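Side-chain contacts in alternansucrase (Leuconostoc mesenteroides, PDB 6HVG), which is a glycoside hydrolase family 70 protein that combines a TIM-barrel-clan region with repeats of the choline-binding and cell-wall-binding kind: residues Tyr173-Gly178 against Ser184-Asn189; His192-Ser197 against Ser203-Ile208. All blocks are in the same frame, centred on the assembly; numbering follows the deposited sequence.

How the contacts relate
Contact 1 (173-178 with 184-189) and contact 2 (192-197 with 203-208) follow one another along the chain within one choline-binding repeat range, and their centres lie about 12 Å apart. The antiparallel hairpin of strands 185-188 and 191-194 joins them, since it gives its first strand to contact 1 and its second to contact 2. Its pairing is marked by a probable backbone hydrogen bond from Arg-186 N to Ile-193 O, 3.0 Å. Side chains meet as well: Phe-185 stacks on the His-192 ring, and Phe-195 packs against Tyr-173. Both contacts lie at the surface, with centres about 46 and 41 Å from the centre of the chain, and neither contributes a ligand to the calcium site.

Contact 1: Tyr173-Gly178 against Ser184-Asn189; sequences YFDDNG and SFRDVN
The Tyr-173 ring has one face covered by the side chain of Arg-186, whose CG stands 3.6 Å above the ring plane and is displaced toward the rim. The distance from Arg-186 CG to the ring centroid is 4.0 Å, which supports a CH-pi contact made by the aliphatic part of the arginine. The guanidinium is not stacked on the ring: the two planes are 80° apart. Asp-175 OD1 lies in the ring plane at its edge, while Val-188 CG2 comes in obliquely, 3.3 Å from Tyr-173 CE2.

Bends at chi2 and chi3 carry the arginine chain past the tyrosine to Asp-175. There the carboxylate lies at the edge of the guanidinium and nearly in its plane, 13° apart, an orientation compatible with a salt bridge through Arg-186 NH2. The position of NH2 is doubtful in the model, so the pairing of the charges is plausible but its detailed geometry is uncertain. On the other side of the group, Arg-186 NE donates to Phe-185 O at 3.3 Å, from above the carbonyl plane, and NH1 makes a weak bond to Ser-184 OG. The NE bond may restrict the turning of the guanidinium.

Tyr-173 and Val-188 both touch Leu-164 of strand 163-167, and Val-181 of the intervening loop also packs on Tyr-173. A type I turn from Asp-175 to Gly-178 leads away from the first strand. Short antiparallel hairpins following one another through loops, with aromatic side chains between them, are consistent with a choline-binding repeat.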
ATOM      1  N   TYR A 173      30.607  18.344  17.428  1.00 72.05           N
ATOM      2  CA  TYR A 173      31.892  18.878  17.915  1.00 71.92           C
ATOM      3  C   TYR A 173      32.652  17.829  18.716  1.00 72.61           C
ATOM      4  O   TYR A 173      32.049  17.064  19.459  1.00 71.25           O
ATOM      5  CB  TYR A 173      31.694  20.163  18.753  1.00 71.53           C
ATOM      6  CG  TYR A 173      32.998  20.860  19.163  1.00 72.97           C
ATOM      7  CD1 TYR A 173      33.686  20.462  20.294  1.00 75.02           C
ATOM      8  CD2 TYR A 173      33.552  21.908  18.410  1.00 73.15           C
ATOM      9  CE1 TYR A 173      34.872  21.066  20.676  1.00 76.76           C
ATOM     10  CE2 TYR A 173      34.748  22.513  18.789  1.00 73.57           C
ATOM     11  CZ  TYR A 173      35.400  22.081  19.931  1.00 75.39           C
ATOM     12  OH  TYR A 173      36.586  22.620  20.370  1.00 76.15           O
ATOM     13  N   PHE A 174      33.976  17.798  18.532  1.00 73.69           N
ATOM     14  CA  PHE A 174      34.878  16.946  19.297  1.00 76.98           C
ATOM     15  C   PHE A 174      36.007  17.778  19.894  1.00 80.03           C
ATOM     16  O   PHE A 174      36.621  18.577  19.201  1.00 83.75           O
ATOM     17  CB  PHE A 174      35.462  15.854  18.397  1.00 79.37           C
ATOM     18  CG  PHE A 174      34.419  15.075  17.650  1.00 78.32           C
ATOM     19  CD1 PHE A 174      33.810  15.615  16.523  1.00 77.44           C
ATOM     20  CD2 PHE A 174      34.024  13.819  18.084  1.00 78.53           C
ATOM     21  CE1 PHE A 174      32.820  14.920  15.845  1.00 78.77           C
ATOM     22  CE2 PHE A 174      33.044  13.112  17.397  1.00 80.06           C
ATOM     23  CZ  PHE A 174      32.434  13.662  16.278  1.00 78.35           C
ATOM     24  N   ASP A 175      36.271  17.594  21.182  1.00 84.32           N
ATOM     25  CA  ASP A 175      37.344  18.321  21.888  1.00 88.30           C
ATOM     26  C   ASP A 175      38.703  17.843  21.379  1.00 89.67           C
ATOM     27  O   ASP A 175      38.748  17.086  20.407  1.00 90.89           O
ATOM     28  CB  ASP A 175      37.236  18.097  23.407  1.00 91.26           C
ATOM     29  CG  ASP A 175      36.111  18.889  24.057  1.00 90.92           C
ATOM     30  OD1 ASP A 175      35.907  20.065  23.685  1.00 92.09           O
ATOM     31  OD2 ASP A 175      35.457  18.344  24.978  1.00 90.75           O
ATOM     32  N   ASP A 176      39.797  18.278  22.017  1.00 94.43           N
ATOM     33  CA  ASP A 176      41.172  17.901  21.582  1.00 97.24           C
ATOM     34  C   ASP A 176      41.515  16.387  21.670  1.00 98.30           C
ATOM     35  O   ASP A 176      42.279  15.871  20.842  1.00 94.52           O
ATOM     36  CB  ASP A 176      42.238  18.717  22.330  1.00 96.35           C
ATOM     37  CG  ASP A 176      42.192  20.224  21.999  1.00 98.26           C
ATOM     38  OD1 ASP A 176      42.726  21.022  22.799  1.00 96.31           O
ATOM     39  OD2 ASP A 176      41.637  20.630  20.954  1.00 97.98           O
ATOM     40  N   ASN A 177      40.951  15.680  22.649  1.00 99.86           N
ATOM     41  CA  ASN A 177      41.115  14.209  22.737  1.00 95.68           C
ATOM     42  C   ASN A 177      40.303  13.408  21.700  1.00 91.66           C
ATOM     43  O   ASN A 177      40.524  12.207  21.559  1.00 91.38           O
ATOM     44  CB  ASN A 177      40.827  13.687  24.161  1.00 95.77           C
ATOM     45  CG  ASN A 177      39.514  14.213  24.744  1.00 97.76           C
ATOM     46  OD1 ASN A 177      38.588  14.604  24.021  1.00 92.54           O
ATOM     47  ND2 ASN A 177      39.432  14.223  26.065  1.00 99.70           N
ATOM     48  N   GLY A 178      39.373  14.065  20.992  1.00 88.71           N
ATOM     49  CA  GLY A 178      38.594  13.436  19.913  1.00 84.35           C
ATOM     50  C   GLY A 178      37.208  13.005  20.356  1.00 86.34           C
ATOM     51  O   GLY A 178      36.440  12.419  19.576  1.00 88.31           O
ATOM     52  N   SER A 184      26.480  20.553  26.028  1.00 75.15           N
ATOM     53  CA  SER A 184      27.354  21.604  26.470  1.00 75.64           C
ATOM     54  C   SER A 184      27.498  22.593  25.318  1.00 74.96           C
ATOM     55  O   SER A 184      27.191  22.259  24.182  1.00 77.16           O
ATOM     56  CB  SER A 184      28.687  20.994  26.845  1.00 77.08           C
ATOM     57  OG  SER A 184      29.369  21.820  27.758  1.00 84.73           O
ATOM     58  N   PHE A 185      27.945  23.807  25.621  1.00 73.50           N
ATOM     59  CA  PHE A 185      28.234  24.837  24.616  1.00 72.19           C
ATOM     60  C   PHE A 185      29.725  24.811  24.281  1.00 73.64           C
ATOM     61  O   PHE A 185      30.551  24.690  25.182  1.00 72.81           O
ATOM     62  CB  PHE A 185      27.920  26.218  25.185  1.00 72.64           C
ATOM     63  CG  PHE A 185      26.561  26.755  24.836  1.00 70.13           C
ATOM     64  CD1 PHE A 185      26.384  27.462  23.674  1.00 69.44           C
ATOM     65  CD2 PHE A 185      25.490  26.628  25.696  1.00 69.02           C
ATOM     66  CE1 PHE A 185      25.162  28.004  23.341  1.00 67.98           C
ATOM     67  CE2 PHE A 185      24.257  27.166  25.374  1.00 69.18           C
ATOM     68  CZ  PHE A 185      24.090  27.854  24.190  1.00 67.64           C
ATOM     69  N   ARG A 186      30.084  24.955  23.010  1.00 75.09           N
ATOM     70  CA  ARG A 186      31.496  25.126  22.635  1.00 76.15           C
ATOM     71  C   ARG A 186      31.683  26.387  21.783  1.00 77.01           C
ATOM     72  O   ARG A 186      30.749  26.834  21.131  1.00 79.41           O
ATOM     73  CB  ARG A 186      32.008  23.894  21.893  1.00 77.71           C
ATOM     74  CG  ARG A 186      32.173  22.643  22.755  1.00 79.28           C
ATOM     75  CD  ARG A 186      33.266  22.772  23.821  1.00 81.86           C
ATOM     76  NE  ARG A 186      32.745  22.268  25.093  1.00 82.82           N
ATOM     77  CZ  ARG A 186      33.033  21.095  25.640  1.00 84.14           C
ATOM     78  NH1 ARG A 186      32.459  20.757  26.779  1.00 84.08           N
ATOM     79  NH2 ARG A 186      33.886  20.269  25.070  1.00 87.26           N
ATOM     80  N   ASP A 187      32.878  26.966  21.809  1.00 77.88           N
ATOM     81  CA  ASP A 187      33.174  28.187  21.066  1.00 77.59           C
ATOM     82  C   ASP A 187      34.067  27.880  19.879  1.00 80.83           C
ATOM     83  O   ASP A 187      35.228  27.551  20.058  1.00 84.28           O
ATOM     84  CB  ASP A 187      33.893  29.187  21.962  1.00 77.32           C
ATOM     85  CG  ASP A 187      33.000  29.770  23.020  1.00 77.22           C
ATOM     86  OD1 ASP A 187      31.853  30.138  22.700  1.00 77.29           O
ATOM     87  OD2 ASP A 187      33.457  29.903  24.175  1.00 75.88           O
ATOM     88  N   VAL A 188      33.536  28.010  18.671  1.00 86.73           N
ATOM     89  CA  VAL A 188      34.324  27.824  17.446  1.00 95.00           C
ATOM     90  C   VAL A 188      34.162  29.074  16.591  1.00 97.88           C
ATOM     91  O   VAL A 188      33.045  29.521  16.375  1.00 97.78           O
ATOM     92  CB  VAL A 188      33.867  26.592  16.630  1.00 98.05           C
ATOM     93  CG1 VAL A 188      34.902  26.237  15.563  1.00 97.64           C
ATOM     94  CG2 VAL A 188      33.622  25.396  17.546  1.00100.63           C
ATOM     95  N   ASN A 189      35.275  29.628  16.108  1.00101.90           N
ATOM     96  CA  ASN A 189      35.283  30.912  15.389  1.00101.90           C
ATOM     97  C   ASN A 189      34.558  31.965  16.223  1.00 98.85           C
ATOM     98  O   ASN A 189      34.884  32.118  17.403  1.00101.46           O
ATOM     99  CB  ASN A 189      34.715  30.769  13.965  1.00102.13           C
ATOM    100  CG  ASN A 189      35.533  29.813  13.106  1.00105.74           C
ATOM    101  OD1 ASN A 189      36.761  29.836  13.142  1.00107.22           O
ATOM    102  ND2 ASN A 189      34.853  28.961  12.334  1.00107.72           N
TER

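Contact 2: His192-Ser197 against Ser203-Ile208; sequences HIYFDS and SSNVDI
His-192 and Asp-207 reach each other because both side chains extend with CG anti to the backbone N, chi1 being -158° in the histidine. Tyr-194 is extended in the same way, which brings one ring face against the Asn-205 amide. The first pairing is a histidine-carboxylate hydrogen bond, with His-192 NE2 giving its proton to Asp-207 OD2 at 2.7 Å. An N-H...O angle of 164° shows it to be nearly straight. The carboxylate sits at the ring edge, almost coplanar with the imidazole, and accepts on the anti lone pair of OD2. On its own side His-192 ND1 meets Asp-187 OD1, but this contact is modelled implausibly short and its detail is doubtful. Two carboxylates near the ring would be consistent with a charged imidazolium.

The second pairing is over a face. Asn-205 ND2 lies 3.1 Å above the plane of the Tyr-194 ring and over its centre, with amide and ring planes 61° apart. Asn-205 CB adds an aliphatic touch, 3.6 Å from Tyr-194 CD1. The amide has polar partners besides the ring: ND2 is hydrogen-bonded to Ser-231 OG, and OD1 accepts a weak bond from Val-206 N. At the ring edge, in plane, stands Ser-203 O. The backbones are linked by Ser-203 N to Tyr-194 O, a hydrogen bond of 3.1 Å.

Strand 191-194 pairs antiparallel with 185-188, and strand 205-209 with 212-216, so the contact joins two successive hairpins, with Phe-185 of the first hairpin touching Asn-205 and Asp-207 of the second, and Tyr-216 meeting His-192 from strand 212-216.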
ATOM      1  N   HIS A 192      28.960  30.684  19.295  1.00 74.39           N
ATOM      2  CA  HIS A 192      28.690  30.020  20.558  1.00 70.67           C
ATOM      3  C   HIS A 192      27.623  28.970  20.265  1.00 67.38           C
ATOM      4  O   HIS A 192      26.441  29.274  20.222  1.00 65.01           O
ATOM      5  CB  HIS A 192      28.185  31.060  21.567  1.00 69.54           C
ATOM      6  CG  HIS A 192      28.356  30.666  22.998  1.00 69.88           C
ATOM      7  ND1 HIS A 192      29.592  30.400  23.554  1.00 71.00           N
ATOM      8  CD2 HIS A 192      27.456  30.555  24.005  1.00 69.17           C
ATOM      9  CE1 HIS A 192      29.442  30.108  24.833  1.00 71.37           C
ATOM     10  NE2 HIS A 192      28.157  30.192  25.132  1.00 70.48           N
ATOM     11  N   ILE A 193      28.048  27.735  20.039  1.00 67.93           N
ATOM     12  CA  ILE A 193      27.124  26.689  19.580  1.00 68.12           C
ATOM     13  C   ILE A 193      26.853  25.641  20.658  1.00 68.13           C
ATOM     14  O   ILE A 193      27.778  25.018  21.167  1.00 66.34           O
ATOM     15  CB  ILE A 193      27.660  25.973  18.322  1.00 67.70           C
ATOM     16  CG1 ILE A 193      28.413  26.964  17.410  1.00 68.73           C
ATOM     17  CG2 ILE A 193      26.515  25.290  17.593  1.00 65.34           C
ATOM     18  CD1 ILE A 193      29.106  26.307  16.241  1.00 68.21           C
ATOM     19  N   TYR A 194      25.579  25.469  21.000  1.00 70.97           N
ATOM     20  CA  TYR A 194      25.141  24.382  21.884  1.00 73.84           C
ATOM     21  C   TYR A 194      24.949  23.136  21.066  1.00 74.37           C
ATOM     22  O   TYR A 194      24.542  23.207  19.906  1.00 76.68           O
ATOM     23  CB  TYR A 194      23.809  24.720  22.583  1.00 74.31           C
ATOM     24  CG  TYR A 194      23.270  23.644  23.517  1.00 73.24           C
ATOM     25  CD1 TYR A 194      22.107  22.942  23.199  1.00 70.09           C
ATOM     26  CD2 TYR A 194      23.929  23.327  24.720  1.00 75.75           C
ATOM     27  CE1 TYR A 194      21.602  21.962  24.049  1.00 70.33           C
ATOM     28  CE2 TYR A 194      23.433  22.344  25.574  1.00 75.17           C
ATOM     29  CZ  TYR A 194      22.268  21.660  25.232  1.00 71.82           C
ATOM     30  OH  TYR A 194      21.758  20.687  26.065  1.00 67.81           O
ATOM     31  N   PHE A 195      25.233  21.999  21.688  1.00 74.99           N
ATOM     32  CA  PHE A 195      25.020  20.703  21.073  1.00 75.22           C
ATOM     33  C   PHE A 195      24.060  19.880  21.970  1.00 74.64           C
ATOM     34  O   PHE A 195      24.126  19.966  23.204  1.00 78.63           O
ATOM     35  CB  PHE A 195      26.374  20.037  20.860  1.00 75.21           C
ATOM     36  CG  PHE A 195      27.325  20.828  19.975  1.00 76.08           C
ATOM     37  CD1 PHE A 195      27.506  20.491  18.638  1.00 75.63           C
ATOM     38  CD2 PHE A 195      28.072  21.881  20.487  1.00 78.21           C
ATOM     39  CE1 PHE A 195      28.396  21.197  17.837  1.00 75.15           C
ATOM     40  CE2 PHE A 195      28.958  22.595  19.686  1.00 76.25           C
ATOM     41  CZ  PHE A 195      29.112  22.259  18.359  1.00 74.75           C
ATOM     42  N   ASP A 196      23.153  19.127  21.350  1.00 70.84           N
ATOM     43  CA  ASP A 196      22.103  18.379  22.077  1.00 71.87           C
ATOM     44  C   ASP A 196      22.697  17.331  23.025  1.00 72.13           C
ATOM     45  O   ASP A 196      23.815  16.861  22.814  1.00 69.59           O
ATOM     46  CB  ASP A 196      21.158  17.691  21.079  1.00 71.17           C
ATOM     47  CG  ASP A 196      19.880  17.165  21.726  1.00 72.21           C
ATOM     48  OD1 ASP A 196      18.955  17.977  21.967  1.00 71.91           O
ATOM     49  OD2 ASP A 196      19.796  15.937  21.972  1.00 73.34           O
ATOM     50  N   SER A 197      21.946  16.983  24.069  1.00 73.98           N
ATOM     51  CA  SER A 197      22.418  16.064  25.108  1.00 77.19           C
ATOM     52  C   SER A 197      22.312  14.569  24.735  1.00 78.47           C
ATOM     53  O   SER A 197      23.028  13.728  25.307  1.00 76.73           O
ATOM     54  CB  SER A 197      21.662  16.338  26.418  1.00 76.78           C
ATOM     55  OG  SER A 197      20.338  15.818  26.394  1.00 72.27           O
ATOM     56  N   SER A 203      22.030  22.668  18.149  1.00 73.64           N
ATOM     57  CA  SER A 203      20.687  23.259  18.273  1.00 77.13           C
ATOM     58  C   SER A 203      20.612  24.508  19.185  1.00 71.54           C
ATOM     59  O   SER A 203      21.482  24.770  19.990  1.00 73.12           O
ATOM     60  CB  SER A 203      19.652  22.196  18.705  1.00 80.68           C
ATOM     61  OG  SER A 203      20.033  21.521  19.889  1.00 83.24           O
ATOM     62  N   SER A 204      19.547  25.274  19.015  1.00 70.28           N
ATOM     63  CA  SER A 204      19.310  26.494  19.774  1.00 69.82           C
ATOM     64  C   SER A 204      19.254  26.274  21.271  1.00 67.62           C
ATOM     65  O   SER A 204      18.675  25.311  21.755  1.00 68.25           O
ATOM     66  CB  SER A 204      17.976  27.124  19.363  1.00 68.51           C
ATOM     67  OG  SER A 204      18.025  27.550  18.023  1.00 74.48           O
ATOM     68  N   ASN A 205      19.820  27.214  22.004  1.00 66.09           N
ATOM     69  CA  ASN A 205      19.698  27.218  23.439  1.00 64.85           C
ATOM     70  C   ASN A 205      19.986  28.603  23.996  1.00 64.32           C
ATOM     71  O   ASN A 205      20.398  29.518  23.273  1.00 65.74           O
ATOM     72  CB  ASN A 205      20.664  26.184  24.053  1.00 65.43           C
ATOM     73  CG  ASN A 205      20.110  25.522  25.298  1.00 64.34           C
ATOM     74  OD1 ASN A 205      19.038  25.852  25.775  1.00 61.26           O
ATOM     75  ND2 ASN A 205      20.856  24.579  25.828  1.00 68.18           N
ATOM     76  N   VAL A 206      19.769  28.727  25.298  1.00 62.60           N
ATOM     77  CA  VAL A 206      20.064  29.922  26.045  1.00 61.67           C
ATOM     78  C   VAL A 206      21.178  29.582  27.011  1.00 64.03           C
ATOM     79  O   VAL A 206      21.085  28.608  27.747  1.00 64.49           O
ATOM     80  CB  VAL A 206      18.830  30.359  26.838  1.00 60.71           C
ATOM     81  CG1 VAL A 206      19.090  31.667  27.547  1.00 62.12           C
ATOM     82  CG2 VAL A 206      17.634  30.471  25.911  1.00 59.33           C
ATOM     83  N   ASP A 207      22.240  30.377  26.997  1.00 65.88           N
ATOM     84  CA  ASP A 207      23.327  30.227  27.931  1.00 67.94           C
ATOM     85  C   ASP A 207      23.311  31.440  28.856  1.00 67.33           C
ATOM     86  O   ASP A 207      23.077  32.568  28.410  1.00 68.80           O
ATOM     87  CB  ASP A 207      24.649  30.153  27.155  1.00 72.34           C
ATOM     88  CG  ASP A 207      25.788  29.512  27.953  1.00 77.68           C
ATOM     89  OD1 ASP A 207      25.619  29.198  29.147  1.00 82.30           O
ATOM     90  OD2 ASP A 207      26.879  29.326  27.373  1.00 83.31           O
ATOM     91  N   ILE A 208      23.548  31.225  30.147  1.00 66.62           N
ATOM     92  CA  ILE A 208      23.835  32.344  31.043  1.00 67.48           C
ATOM     93  C   ILE A 208      25.303  32.659  30.783  1.00 68.62           C
ATOM     94  O   ILE A 208      26.181  31.814  31.029  1.00 72.34           O
ATOM     95  CB  ILE A 208      23.592  32.024  32.538  1.00 67.38           C
ATOM     96  CG1 ILE A 208      22.222  31.362  32.783  1.00 65.93           C
ATOM     97  CG2 ILE A 208      23.688  33.275  33.374  1.00 68.61           C
ATOM     98  CD1 ILE A 208      21.023  32.091  32.234  1.00 64.73           C
TER